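PDB 2P2W: citrate synthase from Thermotoga maritima, which probably catalyses the condensation of oxaloacetate with acetyl-CoA and water to give citrate and free CoA, a step of the tricarboxylic acid cycle. Local coordinates for residues R29-P32 with V33-A37; K53-K57 with S58-E62; S281-E284 with E285-S289. All coordinates share one frame; numbering follows the deposited sequence.

Overall arrangement
The three contacts follow one another along the chain, and each sits on or at the start of a helix of this mainly helical dimer. Interaction 1 joins strand 31-32, within this chain an edge strand of a small antiparallel sheet, to helix 33-39. Interaction 2 starts helix 57-69; its centre is about 17 Å from that of interaction 1, and the two touch where Ile31 CD1 meets Leu54 CD1 at 4.2 Å. Both meet the second subunit, so this part of the chain belongs to the dimer interface. Interaction 3 lies in helix 275-289, its centre about 27 Å from that of interaction 1 and about 42 Å from that of interaction 2, with no other subunit touching it.

Interaction 1: residues R29-P32 with V33-A37; sequences RGIP and VEELA
Ile31 and Leu36 meet where the chain turns from strand 31-32 into helix 33-39, their side chains crossing at about a right angle. Ile31 CB sends out two branches. CG2 stands anti to the backbone N and comes down on the leucine branch point, 3.8 Å from Leu36 CG, with Leu36 CD1 a little farther off; on its flank lies Glu35 CB, at 4.2 Å from Ile31 CG2. CG1, the other branch, carries CD1 on in an extended line toward residues 53-57. The isoleucine side chain also touches Phe48 of helix 42-51 and Val355 of the second subunit.

Pro32 is the N-cap residue of this strand-to-helix turn. Its carbonyl O faces the first turn of the helix and accepts two weak hydrogen bonds: Glu35 N lies 3.1 Å from Pro32 O, on a bent path of 131°, and Leu36 N lies 3.4 Å from the same oxygen on a straighter one of 161°. Glu35 CB lies beside them, 3.4 Å from Pro32 O, while the carboxylate of Glu35 turns to Lys39 in a salt bridge.

Glu34 folds back over the proline. With CG set between the backbone N and the carbonyl carbon (chi1 41°) and a further bend at chi2, its OE2 comes to 3.4 Å from Pro32 CB. On the flank of the helix that carries Val33, that residue packs on Tyr28 of strand 25-28 and Leu172 of helix 163-173.

Interaction 2: residues K53-K57 with S58-E62; sequences KLPTK and SELEE
Glu59 OE1 is the acceptor of a nearly straight bond from Thr56 N, 2.9 Å long at 171°, made on the lone pair directed away from the other carboxylate oxygen. A water that donates to Leu54 O also donates a hydrogen bond to Glu59 OE1. The return bond, from Glu59 N to Thr56 OG1, is weak at 3.3 Å, and the pair forms a capping box at the start of helix 57-69. Thr56 places OG1 between its backbone N and carbonyl carbon (chi1 58°), which turns the hydroxyl toward that first-turn N-H.

The backbone follows on at once: Leu60 N reaches Thr56 O at 2.9 Å, the first i to i+4 bond of the helix. Pro55 lies across this turn, its CG 3.9 Å from Leu60 CB and its CB against Glu59 CB. Its carbonyl O accepts from Arg363 of the second subunit, which ties the cap to the dimer interface. Lys53 crosses Glu59 at about a right angle; the opposite charges may attract, though the ammonium bonds to Tyr47 OH, and Lys53 NZ stays 4.0 Å from Glu59 OE2.

Interaction 3: residues S281-E284 with E285-S289; sequences SKLE and EYIVS
Lys282 and Glu285 lean obliquely across each other on the outer face of helix 275-289, an i to i+3 pair closed by a salt bridge of 2.8 Å from Lys282 NZ to Glu285 OE1. A bend at chi2 of the lysine, after a first torsion of -172° that sets CG opposite the backbone N, carries the chain along the helix and brings the ammonium onto the syn side of the carboxylate, 17° out of its plane. Replacing Lys282 with an alanine would probably leave the Glu285 carboxylate without its charged mate and freer to swing.

On the buried side, Leu283 and Ile287 lie alongside each other and point the same way, their methyl ends meeting at 3.8 Å between Leu283 CD1 and Ile287 CD1. Leu283 goes on to pack on Met221 and Ile225 of helix 214-225 and on Val235 of helix 231-241.

Glu284 and Val288 repeat this i to i+4 side-by-side arrangement, with Glu284 CG 4.0 Å from Val288 CG2. Beyond CG the Glu284 chain draws off from the valine, and its OE1 is hydrogen-bonded to Tyr302 OH. Tyr286 directs its hydroxyl to Gln236.

The last turn doubles its grip on one oxygen: Ser289 N and Ser289 OG approach Glu285 O from opposite faces of the carbonyl plane, the hydroxyl at 2.6 Å from Glu285 O.

Interaction 1: residues R29-P32 with V33-A37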
loop_
_atom_site.group_PDB
_atom_site.type_symbol
_atom_site.label_atom_id
_atom_site.label_comp_id
_atom_site.label_asym_id
_atom_site.label_seq_id
_atom_site.Cartn_x
_atom_site.Cartn_y
_atom_site.Cartn_z
ATOM N N ARG A 29 8.055 17.624 16.065
ATOM C CA ARG A 29 8.546 18.957 15.735
ATOM C C ARG A 29 9.203 19.653 16.933
ATOM O O ARG A 29 8.947 20.831 17.205
ATOM C CB ARG A 29 7.410 19.822 15.168
ATOM C CG ARG A 29 6.943 19.383 13.775
ATOM C CD ARG A 29 5.880 20.320 13.212
ATOM N NE ARG A 29 5.240 19.795 12.006
ATOM C CZ ARG A 29 5.813 19.738 10.806
ATOM N NH1 ARG A 29 7.055 20.173 10.634
ATOM N NH2 ARG A 29 5.136 19.254 9.772
ATOM N N GLY A 30 10.041 18.912 17.656
ATOM C CA GLY A 30 10.757 19.482 18.790
ATOM C C GLY A 30 10.168 19.329 20.186
ATOM O O GLY A 30 10.876 19.517 21.182
ATOM N N ILE A 31 8.888 18.996 20.276
ATOM C CA ILE A 31 8.241 18.841 21.574
ATOM C C ILE A 31 8.146 17.372 21.978
ATOM O O ILE A 31 7.734 16.522 21.181
ATOM C CB ILE A 31 6.815 19.447 21.560
ATOM C CG1 ILE A 31 6.881 20.928 21.178
ATOM C CG2 ILE A 31 6.163 19.291 22.932
ATOM C CD1 ILE A 31 5.524 21.625 21.176
ATOM N N PRO A 32 8.525 17.052 23.228
ATOM C CA PRO A 32 8.471 15.671 23.719
ATOM C C PRO A 32 7.047 15.134 23.591
ATOM O O PRO A 32 6.089 15.811 23.964
ATOM C CB PRO A 32 8.906 15.805 25.179
ATOM C CG PRO A 32 9.816 16.996 25.151
ATOM C CD PRO A 32 9.057 17.955 24.264
ATOM N N VAL A 33 6.909 13.920 23.067
ATOM C CA VAL A 33 5.590 13.323 22.880
ATOM C C VAL A 33 4.771 13.203 24.171
ATOM O O VAL A 33 3.547 13.362 24.142
ATOM C CB VAL A 33 5.702 11.925 22.213
ATOM C CG1 VAL A 33 6.319 10.927 23.185
ATOM C CG2 VAL A 33 4.326 11.459 21.741
ATOM N N GLU A 34 5.425 12.927 25.299
ATOM C CA GLU A 34 4.687 12.801 26.557
ATOM C C GLU A 34 4.110 14.135 27.017
ATOM O O GLU A 34 3.092 14.170 27.701
ATOM C CB GLU A 34 5.557 12.195 27.669
ATOM C CG GLU A 34 6.974 12.686 27.710
ATOM C CD GLU A 34 7.870 11.908 26.765
ATOM O OE1 GLU A 34 8.200 10.736 27.072
ATOM O OE2 GLU A 34 8.233 12.465 25.715
ATOM N N GLU A 35 4.756 15.235 26.652
ATOM C CA GLU A 35 4.233 16.540 27.029
ATOM C C GLU A 35 2.900 16.751 26.316
ATOM O O GLU A 35 1.915 17.186 26.917
ATOM C CB GLU A 35 5.203 17.648 26.629
ATOM C CG GLU A 35 6.165 18.043 27.718
ATOM C CD GLU A 35 6.176 19.540 27.934
ATOM O OE1 GLU A 35 6.961 20.233 27.248
ATOM O OE2 GLU A 35 5.393 20.022 28.783
ATOM N N LEU A 36 2.875 16.436 25.026
ATOM C CA LEU A 36 1.655 16.588 24.242
ATOM C C LEU A 36 0.583 15.604 24.707
ATOM O O LEU A 36 -0.577 15.976 24.884
ATOM C CB LEU A 36 1.965 16.386 22.753
ATOM C CG LEU A 36 2.869 17.474 22.163
ATOM C CD1 LEU A 36 3.449 17.035 20.836
ATOM C CD2 LEU A 36 2.056 18.754 22.007
ATOM N N ALA A 37 0.970 14.351 24.924
ATOM C CA ALA A 37 0.015 13.335 25.361
ATOM C C ALA A 37 -0.672 13.732 26.668
ATOM O O ALA A 37 -1.838 13.409 26.899
ATOM C CB ALA A 37 0.722 11.991 25.530
#

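Interaction 2: residues K53-K57 with S58-E62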
loop_
_atom_site.group_PDB
_atom_site.type_symbol
_atom_site.label_atom_id
_atom_site.label_comp_id
_atom_site.label_asym_id
_atom_site.label_seq_id
_atom_site.Cartn_x
_atom_site.Cartn_y
_atom_site.Cartn_z
ATOM N N LYS A 53 3.146 24.604 13.913
ATOM C CA LYS A 53 3.138 25.520 15.048
ATOM C C LYS A 53 1.921 25.248 15.924
ATOM O O LYS A 53 0.904 24.754 15.440
ATOM C CB LYS A 53 3.097 26.964 14.553
ATOM C CG LYS A 53 1.781 27.336 13.905
ATOM C CD LYS A 53 1.898 28.605 13.074
ATOM C CE LYS A 53 0.519 29.155 12.738
ATOM N NZ LYS A 53 -0.320 28.160 12.015
ATOM N N LEU A 54 2.029 25.555 17.213
ATOM C CA LEU A 54 0.905 25.361 18.118
ATOM C C LEU A 54 -0.115 26.435 17.758
ATOM O O LEU A 54 0.240 27.597 17.556
ATOM C CB LEU A 54 1.353 25.506 19.580
ATOM C CG LEU A 54 2.330 24.429 20.072
ATOM C CD1 LEU A 54 2.801 24.748 21.486
ATOM C CD2 LEU A 54 1.653 23.061 20.029
ATOM N N PRO A 55 -1.396 26.058 17.656
ATOM C CA PRO A 55 -2.457 27.009 17.309
ATOM C C PRO A 55 -2.845 27.958 18.437
ATOM O O PRO A 55 -2.769 27.602 19.614
ATOM C CB PRO A 55 -3.613 26.097 16.929
ATOM C CG PRO A 55 -3.458 24.980 17.928
ATOM C CD PRO A 55 -1.956 24.712 17.883
ATOM N N THR A 56 -3.258 29.167 18.065
ATOM C CA THR A 56 -3.710 30.142 19.048
ATOM C C THR A 56 -5.119 29.700 19.430
ATOM O O THR A 56 -5.671 28.779 18.823
ATOM C CB THR A 56 -3.786 31.570 18.464
ATOM O OG1 THR A 56 -4.670 31.579 17.336
ATOM C CG2 THR A 56 -2.405 32.052 18.039
ATOM N N LYS A 57 -5.702 30.356 20.426
ATOM C CA LYS A 57 -7.044 30.009 20.878
ATOM C C LYS A 57 -8.058 30.001 19.733
ATOM O O LYS A 57 -8.828 29.050 19.584
ATOM C CB LYS A 57 -7.506 30.985 21.967
ATOM C CG LYS A 57 -8.877 30.655 22.547
ATOM C CD LYS A 57 -9.307 31.677 23.592
ATOM C CE LYS A 57 -10.727 31.407 24.073
ATOM N NZ LYS A 57 -11.186 32.433 25.054
ATOM N N SER A 58 -8.061 31.058 18.926
ATOM C CA SER A 58 -9.000 31.144 17.811
ATOM C C SER A 58 -8.687 30.128 16.710
ATOM O O SER A 58 -9.597 29.556 16.111
ATOM C CB SER A 58 -9.018 32.564 17.228
ATOM O OG SER A 58 -7.737 32.956 16.771
ATOM N N GLU A 59 -7.407 29.904 16.439
ATOM C CA GLU A 59 -7.034 28.938 15.413
ATOM C C GLU A 59 -7.503 27.537 15.805
ATOM O O GLU A 59 -8.072 26.817 14.985
ATOM C CB GLU A 59 -5.519 28.946 15.186
ATOM C CG GLU A 59 -5.067 29.975 14.153
ATOM C CD GLU A 59 -3.587 30.280 14.236
ATOM O OE1 GLU A 59 -2.971 29.955 15.274
ATOM O OE2 GLU A 59 -3.038 30.854 13.270
ATOM N N LEU A 60 -7.275 27.154 17.058
ATOM C CA LEU A 60 -7.695 25.836 17.522
ATOM C C LEU A 60 -9.213 25.703 17.468
ATOM O O LEU A 60 -9.741 24.670 17.058
ATOM C CB LEU A 60 -7.218 25.589 18.955
ATOM C CG LEU A 60 -7.580 24.211 19.522
ATOM C CD1 LEU A 60 -7.017 23.124 18.620
ATOM C CD2 LEU A 60 -7.023 24.071 20.929
ATOM N N GLU A 61 -9.908 26.756 17.887
ATOM C CA GLU A 61 -11.365 26.760 17.884
ATOM C C GLU A 61 -11.888 26.532 16.469
ATOM O O GLU A 61 -12.768 25.700 16.246
ATOM C CB GLU A 61 -11.891 28.095 18.418
ATOM C CG GLU A 61 -13.374 28.086 18.749
ATOM C CD GLU A 61 -13.919 29.474 19.068
ATOM O OE1 GLU A 61 -13.788 30.384 18.216
ATOM O OE2 GLU A 61 -14.479 29.650 20.172
ATOM N N GLU A 62 -11.343 27.281 15.516
ATOM C CA GLU A 62 -11.754 27.159 14.122
ATOM C C GLU A 62 -11.357 25.806 13.535
ATOM O O GLU A 62 -12.101 25.218 12.749
ATOM C CB GLU A 62 -11.137 28.292 13.297
ATOM C CG GLU A 62 -11.804 29.639 13.526
ATOM C CD GLU A 62 -10.933 30.806 13.100
ATOM O OE1 GLU A 62 -10.171 30.656 12.118
ATOM O OE2 GLU A 62 -11.019 31.875 13.742
HETATM O O HOH W 1 -0.091 29.654 15.693
HETATM O O HOH W 2 -4.768 33.714 15.671
#

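Interaction 3: residues S281-E284 with E285-S289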
loop_
_atom_site.group_PDB
_atom_site.type_symbol
_atom_site.label_atom_id
_atom_site.label_comp_id
_atom_site.label_asym_id
_atom_site.label_seq_id
_atom_site.Cartn_x
_atom_site.Cartn_y
_atom_site.Cartn_z
ATOM N N SER A 281 2.924 -6.668 32.725
ATOM C CA SER A 281 3.897 -6.028 33.598
ATOM C C SER A 281 4.936 -7.044 34.060
ATOM O O SER A 281 6.128 -6.737 34.135
ATOM C CB SER A 281 3.188 -5.410 34.805
ATOM O OG SER A 281 4.067 -4.556 35.514
ATOM N N LYS A 282 4.480 -8.256 34.369
ATOM C CA LYS A 282 5.383 -9.309 34.821
ATOM C C LYS A 282 6.292 -9.751 33.678
ATOM O O LYS A 282 7.462 -10.076 33.889
ATOM C CB LYS A 282 4.584 -10.506 35.334
ATOM C CG LYS A 282 5.435 -11.579 36.002
ATOM C CD LYS A 282 6.140 -11.030 37.233
ATOM C CE LYS A 282 6.756 -12.145 38.058
ATOM N NZ LYS A 282 7.361 -11.612 39.304
ATOM N N LEU A 283 5.744 -9.763 32.467
ATOM C CA LEU A 283 6.511 -10.156 31.289
ATOM C C LEU A 283 7.661 -9.165 31.097
ATOM O O LEU A 283 8.797 -9.559 30.820
ATOM C CB LEU A 283 5.604 -10.170 30.057
ATOM C CG LEU A 283 6.195 -10.649 28.728
ATOM C CD1 LEU A 283 6.808 -12.042 28.891
ATOM C CD2 LEU A 283 5.081 -10.671 27.675
ATOM N N GLU A 284 7.367 -7.879 31.256
ATOM C CA GLU A 284 8.395 -6.856 31.116
ATOM C C GLU A 284 9.450 -7.038 32.201
ATOM O O GLU A 284 10.650 -6.975 31.929
ATOM C CB GLU A 284 7.795 -5.455 31.238
ATOM C CG GLU A 284 8.848 -4.379 31.450
ATOM C CD GLU A 284 8.259 -2.996 31.597
ATOM O OE1 GLU A 284 7.066 -2.816 31.278
ATOM O OE2 GLU A 284 8.997 -2.084 32.028
ATOM N N GLU A 285 8.996 -7.261 33.430
ATOM C CA GLU A 285 9.917 -7.442 34.547
ATOM C C GLU A 285 10.910 -8.565 34.282
ATOM O O GLU A 285 12.112 -8.403 34.490
ATOM C CB GLU A 285 9.162 -7.755 35.842
ATOM C CG GLU A 285 10.072 -7.822 37.068
ATOM C CD GLU A 285 9.379 -8.398 38.290
ATOM O OE1 GLU A 285 9.147 -9.626 38.317
ATOM O OE2 GLU A 285 9.059 -7.626 39.221
ATOM N N TYR A 286 10.407 -9.705 33.826
ATOM C CA TYR A 286 11.270 -10.846 33.573
ATOM C C TYR A 286 12.247 -10.632 32.422
ATOM O O TYR A 286 13.438 -10.938 32.538
ATOM C CB TYR A 286 10.433 -12.099 33.304
ATOM C CG TYR A 286 11.279 -13.317 33.014
ATOM C CD1 TYR A 286 11.731 -14.133 34.051
ATOM C CD2 TYR A 286 11.687 -13.615 31.713
ATOM C CE1 TYR A 286 12.572 -15.211 33.801
ATOM C CE2 TYR A 286 12.529 -14.693 31.451
ATOM C CZ TYR A 286 12.968 -15.485 32.500
ATOM O OH TYR A 286 13.808 -16.547 32.254
ATOM N N ILE A 287 11.739 -10.107 31.313
ATOM C CA ILE A 287 12.563 -9.882 30.136
ATOM C C ILE A 287 13.628 -8.814 30.348
ATOM O O ILE A 287 14.779 -9.003 29.966
ATOM C CB ILE A 287 11.680 -9.529 28.916
ATOM C CG1 ILE A 287 10.908 -10.779 28.484
ATOM C CG2 ILE A 287 12.539 -8.990 27.770
ATOM C CD1 ILE A 287 9.958 -10.570 27.320
ATOM N N VAL A 288 13.253 -7.701 30.971
ATOM C CA VAL A 288 14.206 -6.627 31.213
ATOM C C VAL A 288 15.195 -6.948 32.343
ATOM O O VAL A 288 16.394 -6.701 32.200
ATOM C CB VAL A 288 13.472 -5.296 31.524
ATOM C CG1 VAL A 288 14.478 -4.199 31.843
ATOM C CG2 VAL A 288 12.621 -4.890 30.325
ATOM N N SER A 289 14.711 -7.507 33.454
ATOM C CA SER A 289 15.608 -7.824 34.571
ATOM C C SER A 289 16.642 -8.890 34.194
ATOM O O SER A 289 17.771 -8.870 34.688
ATOM C CB SER A 289 14.814 -8.276 35.806
ATOM O OG SER A 289 14.197 -9.537 35.609
#